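Local coordinates for protein UDP-galactopyranose mutase (Deinococcus radiodurans, PDB 3HDQ) that probably interconverts UDP-galactopyranose and UDP-galactofuranose as an FAD-dependent mutase, here holding both its flavin cofactor and its nucleotide-sugar substrate, at residues R369-N372 / A378-L381. Numbering follows the deposited sequence.
Sequences RYYN and AQAL. With FAD (flavin-adenine dinucleotide), chain L.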
loop_
_atom_site.group_PDB
_atom_site.type_symbol
_atom_site.label_atom_id
_atom_site.label_comp_id
_atom_site.label_asym_id
_atom_site.label_seq_id
_atom_site.Cartn_x
_atom_site.Cartn_y
_atom_site.Cartn_z
ATOM N N ARG A 369 19.876 17.910 9.385
ATOM C CA ARG A 369 20.349 17.229 10.576
ATOM C C ARG A 369 20.413 15.719 10.348
ATOM O O ARG A 369 19.474 15.129 9.823
ATOM C CB ARG A 369 19.461 17.589 11.767
ATOM C CG ARG A 369 19.637 19.047 12.189
ATOM C CD ARG A 369 18.799 19.393 13.392
ATOM N NE ARG A 369 18.702 20.831 13.619
ATOM C CZ ARG A 369 17.936 21.375 14.561
ATOM N NH1 ARG A 369 17.208 20.596 15.351
ATOM N NH2 ARG A 369 17.887 22.691 14.711
ATOM N N TYR A 370 21.541 15.110 10.714
ATOM C CA TYR A 370 21.747 13.666 10.532
ATOM C C TYR A 370 20.965 12.899 11.613
ATOM O O TYR A 370 21.555 12.322 12.526
ATOM C CB TYR A 370 23.257 13.336 10.575
ATOM C CG TYR A 370 23.700 11.959 10.070
ATOM C CD1 TYR A 370 22.796 10.911 9.914
ATOM C CD2 TYR A 370 25.040 11.701 9.794
ATOM C CE1 TYR A 370 23.210 9.651 9.472
ATOM C CE2 TYR A 370 25.467 10.443 9.353
ATOM C CZ TYR A 370 24.546 9.423 9.195
ATOM O OH TYR A 370 24.951 8.178 8.757
ATOM N N TYR A 371 19.636 12.897 11.490
ATOM C CA TYR A 371 18.746 12.374 12.532
ATOM C C TYR A 371 18.252 10.952 12.266
ATOM O O TYR A 371 17.949 10.589 11.124
ATOM C CB TYR A 371 17.519 13.280 12.692
ATOM C CG TYR A 371 17.688 14.439 13.654
ATOM C CD1 TYR A 371 18.828 14.557 14.426
ATOM C CD2 TYR A 371 16.687 15.397 13.812
ATOM C CE1 TYR A 371 18.983 15.602 15.312
ATOM C CE2 TYR A 371 16.832 16.448 14.705
ATOM C CZ TYR A 371 17.989 16.540 15.455
ATOM O OH TYR A 371 18.174 17.571 16.354
ATOM N N ASN A 372 18.153 10.159 13.329
ATOM C CA ASN A 372 17.495 8.855 13.239
ATOM C C ASN A 372 15.981 9.053 13.318
ATOM O O ASN A 372 15.509 10.159 13.592
ATOM C CB ASN A 372 17.970 7.909 14.355
ATOM C CG ASN A 372 19.476 7.707 14.352
ATOM O OD1 ASN A 372 20.087 7.525 13.297
ATOM N ND2 ASN A 372 20.084 7.741 15.535
ATOM N N ALA A 378 10.791 13.102 17.746
ATOM C CA ALA A 378 10.932 14.032 18.868
ATOM C C ALA A 378 10.944 15.474 18.380
ATOM O O ALA A 378 10.366 16.350 19.014
ATOM C CB ALA A 378 12.212 13.731 19.678
ATOM N N GLN A 379 11.615 15.711 17.255
ATOM C CA GLN A 379 11.634 17.047 16.657
ATOM C C GLN A 379 10.218 17.491 16.284
ATOM O O GLN A 379 9.811 18.620 16.571
ATOM C CB GLN A 379 12.552 17.100 15.423
ATOM C CG GLN A 379 12.905 18.524 14.978
ATOM C CD GLN A 379 13.603 18.583 13.617
ATOM O OE1 GLN A 379 13.248 17.852 12.687
ATOM N NE2 GLN A 379 14.597 19.467 13.499
ATOM N N ALA A 380 9.476 16.598 15.638
ATOM C CA ALA A 380 8.122 16.907 15.185
ATOM C C ALA A 380 7.166 17.190 16.355
ATOM O O ALA A 380 6.357 18.116 16.290
ATOM C CB ALA A 380 7.586 15.776 14.291
ATOM N N LEU A 381 7.272 16.398 17.423
ATOM C CA LEU A 381 6.442 16.591 18.607
ATOM C C LEU A 381 6.750 17.936 19.236
ATOM O O LEU A 381 5.846 18.629 19.693
ATOM C CB LEU A 381 6.665 15.483 19.639
ATOM C CG LEU A 381 6.221 14.084 19.205
ATOM C CD1 LEU A 381 6.579 13.059 20.276
ATOM C CD2 LEU A 381 4.728 14.063 18.906
HETATM P PA FAD L . 11.905 11.773 4.784
HETATM O O1A FAD L . 11.649 10.400 5.004
HETATM O O2A FAD L . 12.971 11.907 3.879
HETATM O O5B FAD L . 10.609 12.365 4.182
HETATM C C5B FAD L . 10.510 13.607 3.594
HETATM C C4B FAD L . 9.511 13.491 2.490
HETATM O O4B FAD L . 9.351 14.712 1.864
HETATM C C3B FAD L . 10.041 12.548 1.437
HETATM O O3B FAD L . 9.261 11.409 1.291
HETATM C C2B FAD L . 10.021 13.350 0.179
HETATM O O2B FAD L . 9.531 12.580 -0.850
HETATM C C1B FAD L . 9.118 14.498 0.524
HETATM N N9A FAD L . 9.382 15.659 -0.319
HETATM C C8A FAD L . 10.536 16.307 -0.517
HETATM N N7A FAD L . 10.355 17.294 -1.358
HETATM C C5A FAD L . 9.083 17.301 -1.722
HETATM C C6A FAD L . 8.340 18.091 -2.570
HETATM N N6A FAD L . 8.840 19.166 -3.077
HETATM N N1A FAD L . 7.025 17.852 -2.751
HETATM C C2A FAD L . 6.435 16.821 -2.112
HETATM N N3A FAD L . 7.164 16.048 -1.281
HETATM C C4A FAD L . 8.463 16.267 -1.092
HETATM N N1 FAD L . 16.819 5.782 11.103
HETATM C C2 FAD L . 16.758 5.013 12.195
HETATM O O2 FAD L . 16.315 5.427 13.224
HETATM N N3 FAD L . 17.198 3.754 12.108
HETATM C C4 FAD L . 17.689 3.274 10.940
HETATM O O4 FAD L . 18.083 2.160 10.849
HETATM C C4X FAD L . 17.755 4.072 9.859
HETATM N N5 FAD L . 18.262 3.587 8.707
HETATM C C5X FAD L . 18.323 4.386 7.623
HETATM C C6 FAD L . 18.829 3.879 6.451
HETATM C C7 FAD L . 18.894 4.677 5.344
HETATM C C7M FAD L . 19.441 4.150 4.081
HETATM C C8 FAD L . 18.445 5.965 5.398
HETATM C C8M FAD L . 18.548 6.790 4.171
HETATM C C9 FAD L . 17.930 6.469 6.574
HETATM C C9A FAD L . 17.870 5.686 7.700
HETATM N N10 FAD L . 17.356 6.162 8.870
HETATM C C10 FAD L . 17.313 5.343 9.941
HETATM C "C1'" FAD L . 16.967 7.586 9.031
HETATM C "C2'" FAD L . 15.526 7.862 8.668
HETATM O "O2'" FAD L . 15.403 7.552 7.326
HETATM C "C3'" FAD L . 15.127 9.322 8.856
HETATM O "O3'" FAD L . 15.158 9.763 10.140
HETATM C "C4'" FAD L . 13.673 9.499 8.611
HETATM O "O4'" FAD L . 13.346 8.504 7.690
HETATM C "C5'" FAD L . 13.456 10.893 8.102
HETATM O "O5'" FAD L . 12.170 11.375 8.230
HETATM P P FAD L . 11.793 12.690 7.497
HETATM O O1P FAD L . 10.396 12.868 7.556
HETATM O O2P FAD L . 12.431 13.744 8.189
HETATM O O3P FAD L . 12.331 12.605 6.035
#
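Q379 meets R369 and Y371 where the last helix of an FAD-binding Rossmann-type fold, 373-388, packs back on the loop that leads into it from strand 359-361. It is a worked example of how a side chain of a helix can brace the cofactor-binding loop that precedes it, Q379 being one of the links between the two.

Across the two segments the meeting is by van der Waals contact, and no hydrogen bond joins them. Q379 stretches out from the helix with CG anti to its backbone N (chi1 -165°) and the chain extended beyond, which carries its amide to the tyrosine ring and the arginine end. CE2 of Y371 lies 3.9 Å from NE2 of Q379, the ring and amide planes being turned 71° from each other. NH1 of R369 comes within 3.4 Å of the same NE2; both are donors, so this is mere proximity, with the guanidinium inclined 44° to the amide.

The polar grip on the amide comes instead from the loop around it: OE1 of Q379 accepts the backbone N-H of G363, while NE2 is bonded to OG1 of T367. Two partners, one at each end, should fix the amide's rotation.

Within 369-372, the arginine lies along the tyrosine. CB of R369 sits over the centre of the Y371 ring, 3.9 Å above its plane, and NH1 makes a weak hydrogen bond of 3.3 Å to Y371 OH.

The loop serves both ligands. The side chain of Y370, at the centre of an inverse gamma turn, is hydrogen-bonded through OH to the substrate's diphosphate, while the backbone of Y371 turns to the flavin. R364 also bonds to the carbonyl of Y371. That carbonyl O accepts a hydrogen bond from ribityl O3' of FAD, at 3.1 Å.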